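PDB 3G8R: probable spore coat polysaccharide biosynthesis protein E from Chromobacterium violaceum ATCC 12472, which probably works as an N-acylneuraminate-9-phosphate synthase, a sialic acid synthase-like enzyme whose TIM-barrel domain binds zinc. Local coordinates for residues Asn15-Asn19 with Val20-Val24; Thr325-Ala328 with Ala329-Val333. All coordinates share one frame; numbering follows the deposited sequence.

Interaction 1 (Asn15-Asn19 with Val20-Val24); sequences NHMGN and VEHGV
A capping bond at the turn leading into helix 21-33 belongs to the first beta-alpha loop of the TIM barrel, where Asn-19 and His-22 meet. The backbone N of His-22 donates to Asn-19 OD1 at 3.1 Å, and the bond is nearly straight at the hydrogen (170°). The donor nevertheless approaches from above the plane of the amide rather than along a lone pair. With CG anti to its own backbone N (chi1 179°), the Asn-19 side chain reaches forward to His-22, crossing its side chain at about a right angle, and its CG packs 3.8 Å from His-22 CB. The amide plane and the imidazole are turned 66° apart.

Just upstream, His-16 to Asn-19 form a type I' turn, with Met-17 and Gly-18 both at positive phi. Asn-19 N closes it on His-16 O at 3.0 Å. The same carbonyl oxygen accepts a second, weak bond from His-22 ND1, long at 3.4 Å though well aligned. That bond meets the imidazole at its edge, near the ring plane, and the neighbouring CE1 faces Asn-15 O at 3.4 Å along the same rim. Met-17, modelled as selenomethionine, lies alongside, its CG 4.1 Å from His-22 CE1.

Beyond the loop, Tyr-233 meets the His-22 ring, and NE2 has a weak bond to Leu-228 O. Asn-15 gives ND2 to Val-226 O and takes Arg-69 NH2 on OD1, its side chain about 5 Å from that of the zinc ligand His-225.

Chemically, one amide oxygen caps an N-H where the helix begins, while His-16 O ties the turn to the imidazole. Weak bonds at both ring nitrogens, with Tyr-233 against the ring, would probably limit how far the imidazole can turn.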
# COMPACT_ATOMS: atom_id res chain seq x y z
N ASN A 15 4.45 -3.30 30.58
CA ASN A 15 3.97 -1.96 30.94
C ASN A 15 2.89 -1.94 32.03
O ASN A 15 2.38 -0.87 32.38
CB ASN A 15 3.48 -1.19 29.72
CG ASN A 15 4.55 -1.03 28.68
OD1 ASN A 15 5.71 -0.75 28.98
ND2 ASN A 15 4.17 -1.20 27.42
N HIS A 16 2.55 -3.12 32.55
CA HIS A 16 1.73 -3.18 33.75
C HIS A 16 2.60 -2.70 34.90
O HIS A 16 2.11 -2.36 35.98
CB HIS A 16 1.26 -4.60 34.02
CG HIS A 16 2.35 -5.63 33.92
ND1 HIS A 16 2.45 -6.50 32.87
CD2 HIS A 16 3.37 -5.92 34.75
CE1 HIS A 16 3.48 -7.30 33.05
NE2 HIS A 16 4.06 -6.97 34.19
N MSE A 17 3.91 -2.68 34.64
CA MSE A 17 4.91 -2.11 35.53
C MSE A 17 5.12 -2.90 36.82
O MSE A 17 5.62 -2.35 37.80
CB MSE A 17 4.62 -0.64 35.83
CG MSE A 17 4.52 0.26 34.62
SE MSE A 17 5.95 0.40 33.49
CE MSE A 17 7.32 0.77 34.57
N GLY A 18 4.74 -4.18 36.81
CA GLY A 18 4.72 -5.01 38.01
C GLY A 18 3.43 -4.91 38.82
O GLY A 18 3.30 -5.55 39.89
N ASN A 19 2.46 -4.14 38.31
CA ASN A 19 1.27 -3.78 39.09
C ASN A 19 -0.03 -4.17 38.38
O ASN A 19 -0.26 -3.71 37.28
CB ASN A 19 1.30 -2.28 39.41
CG ASN A 19 0.08 -1.81 40.20
OD1 ASN A 19 -0.99 -2.42 40.14
ND2 ASN A 19 0.23 -0.69 40.91
N VAL A 20 -0.88 -4.98 39.02
CA VAL A 20 -2.14 -5.46 38.42
C VAL A 20 -3.27 -4.44 38.31
O VAL A 20 -3.91 -4.34 37.28
CB VAL A 20 -2.69 -6.69 39.14
CG1 VAL A 20 -4.15 -6.98 38.69
CG2 VAL A 20 -1.81 -7.89 38.90
N GLU A 21 -3.56 -3.74 39.41
CA GLU A 21 -4.51 -2.64 39.39
C GLU A 21 -4.20 -1.82 38.14
O GLU A 21 -5.09 -1.56 37.30
CB GLU A 21 -4.29 -1.79 40.65
CG GLU A 21 -5.51 -1.45 41.48
CD GLU A 21 -5.13 -0.92 42.88
OE1 GLU A 21 -4.70 0.26 42.99
OE2 GLU A 21 -5.25 -1.68 43.87
N HIS A 22 -2.93 -1.44 38.00
CA HIS A 22 -2.46 -0.74 36.80
C HIS A 22 -2.17 -1.76 35.72
O HIS A 22 -1.22 -2.51 35.80
CB HIS A 22 -1.17 0.04 37.11
CG HIS A 22 -0.67 0.86 35.97
ND1 HIS A 22 0.35 0.43 35.14
CD2 HIS A 22 -1.07 2.06 35.49
CE1 HIS A 22 0.56 1.34 34.20
NE2 HIS A 22 -0.28 2.35 34.40
N GLY A 23 -2.99 -1.82 34.71
CA GLY A 23 -2.91 -3.00 33.87
C GLY A 23 -4.33 -3.44 33.74
O GLY A 23 -4.80 -3.75 32.65
N VAL A 24 -5.05 -3.42 34.85
CA VAL A 24 -6.50 -3.40 34.74
C VAL A 24 -6.95 -2.02 34.23
O VAL A 24 -7.73 -1.93 33.28
CB VAL A 24 -7.18 -3.84 36.05
CG1 VAL A 24 -8.61 -3.34 36.12
CG2 VAL A 24 -7.14 -5.34 36.16

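Interaction 2 (Thr325-Ala328 with Ala329-Val333); sequences TPIA and ADAPV
The peptide joining Ala-328 to Ala-329 is the flat group at the centre here, and Ala-331 approaches the oxygen end of it from one side of its plane. Both the N and the CB of Ala-331 are on that side of the carbonyl, while the CG2 branch of Ile-327 lies on the other. Ala-331 N donates to Ala-328 O at 3.2 Å, but the bond is bent, 144° at the hydrogen, and the donor stands 43° out of the carbonyl plane instead of on a lone pair. Ala-331 CB comes in beside it and also reaches within 3.2 Å of Ala-328 O, so the methyl and the N-H crowd the same oxygen.

Around this bond the side chains are small and the packing is light. The Ala-331 methyl comes beside that of Ala-328, CB to CB 4.2 Å. Ile-327 CG2 sits 4.3 Å from Ala-331 CB and equally far from Pro-332 O, so this one branch touches the last residue of the turn and the one after it. Ala-329 CB contributes on the outside of the bend, 3.7 Å from Ala-328 C.

Neighbouring backbone holds the two arms. Ile-327 bonds to Val-288 and Ala-331 to Ala-284, while Val-333 reaches Val-282 and Leu-310. The Ile-327 side chain also packs on Ala-284 of strand 281-284 and is buried, as is Val-333, while the turn between them lies at the surface.

Ala-328 to Ala-331 form a type II beta turn, with Asp-330 at the third position carrying the positive phi (64°) that this turn needs. It reverses the chain between strands 321-323 and 338-340, in the compact, loop-rich build of SAF domains, the group that includes type III antifreeze proteins.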
# COMPACT_ATOMS: atom_id res chain seq x y z
N THR A 325 -33.34 3.37 -41.58
CA THR A 325 -34.10 4.54 -42.06
C THR A 325 -33.09 5.63 -42.50
O THR A 325 -31.97 5.65 -42.00
CB THR A 325 -35.06 5.09 -40.95
OG1 THR A 325 -34.36 5.20 -39.69
CG2 THR A 325 -36.29 4.18 -40.75
N PRO A 326 -33.47 6.54 -43.41
CA PRO A 326 -32.46 7.47 -43.93
C PRO A 326 -31.99 8.52 -42.92
O PRO A 326 -32.78 9.06 -42.16
CB PRO A 326 -33.19 8.15 -45.10
CG PRO A 326 -34.62 8.06 -44.76
CD PRO A 326 -34.79 6.76 -44.04
N ILE A 327 -30.69 8.80 -42.94
CA ILE A 327 -30.08 9.75 -42.03
C ILE A 327 -29.79 11.05 -42.76
O ILE A 327 -29.11 11.04 -43.77
CB ILE A 327 -28.74 9.22 -41.44
CG1 ILE A 327 -28.73 7.69 -41.29
CG2 ILE A 327 -28.38 9.99 -40.11
CD1 ILE A 327 -28.79 7.16 -39.88
N ALA A 328 -30.27 12.17 -42.23
CA ALA A 328 -29.98 13.46 -42.86
C ALA A 328 -28.51 13.80 -42.71
O ALA A 328 -27.89 13.41 -41.74
CB ALA A 328 -30.82 14.53 -42.26
N ALA A 329 -27.95 14.54 -43.65
CA ALA A 329 -26.58 15.02 -43.48
C ALA A 329 -26.42 15.89 -42.24
O ALA A 329 -27.36 16.62 -41.84
CB ALA A 329 -26.10 15.74 -44.69
N ASP A 330 -25.23 15.79 -41.63
CA ASP A 330 -24.82 16.51 -40.40
C ASP A 330 -25.67 16.11 -39.19
O ASP A 330 -25.59 16.68 -38.11
CB ASP A 330 -24.73 18.03 -40.65
CG ASP A 330 -23.55 18.42 -41.57
OD1 ASP A 330 -23.62 19.48 -42.22
OD2 ASP A 330 -22.54 17.67 -41.67
N ALA A 331 -26.45 15.05 -39.35
CA ALA A 331 -27.24 14.59 -38.24
C ALA A 331 -26.56 13.51 -37.41
O ALA A 331 -25.73 12.75 -37.90
CB ALA A 331 -28.59 14.10 -38.73
N PRO A 332 -26.92 13.45 -36.14
CA PRO A 332 -26.34 12.45 -35.27
C PRO A 332 -26.86 11.11 -35.69
O PRO A 332 -28.05 10.97 -35.92
CB PRO A 332 -26.87 12.82 -33.88
CG PRO A 332 -28.03 13.74 -34.13
CD PRO A 332 -27.79 14.41 -35.42
N VAL A 333 -25.98 10.13 -35.81
CA VAL A 333 -26.38 8.80 -36.14
C VAL A 333 -26.88 8.18 -34.86
O VAL A 333 -26.10 7.78 -34.02
CB VAL A 333 -25.22 7.96 -36.61
CG1 VAL A 333 -25.64 6.51 -36.71
CG2 VAL A 333 -24.68 8.46 -37.91

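Overall arrangement
The two contacts sit on opposite sides of the chain's centre, with their own centres 83 Å apart and nearest atoms about 69 Å apart. Interaction 1 comes first along the chain, between strand 7-11 and helix 21-33 of the eight-stranded parallel barrel, near the zinc ligands His-202 and His-225. Interaction 2 follows much later, between strands 321-323 and 338-340 of the SAF domain, away from the metal site. They share no helix, strand or sheet. The chain holds the barrel and SAF parts of a longer protein that also has a cupin-family region; in related sialic acid synthases the SAF domain reaches across to the partner subunit's barrel.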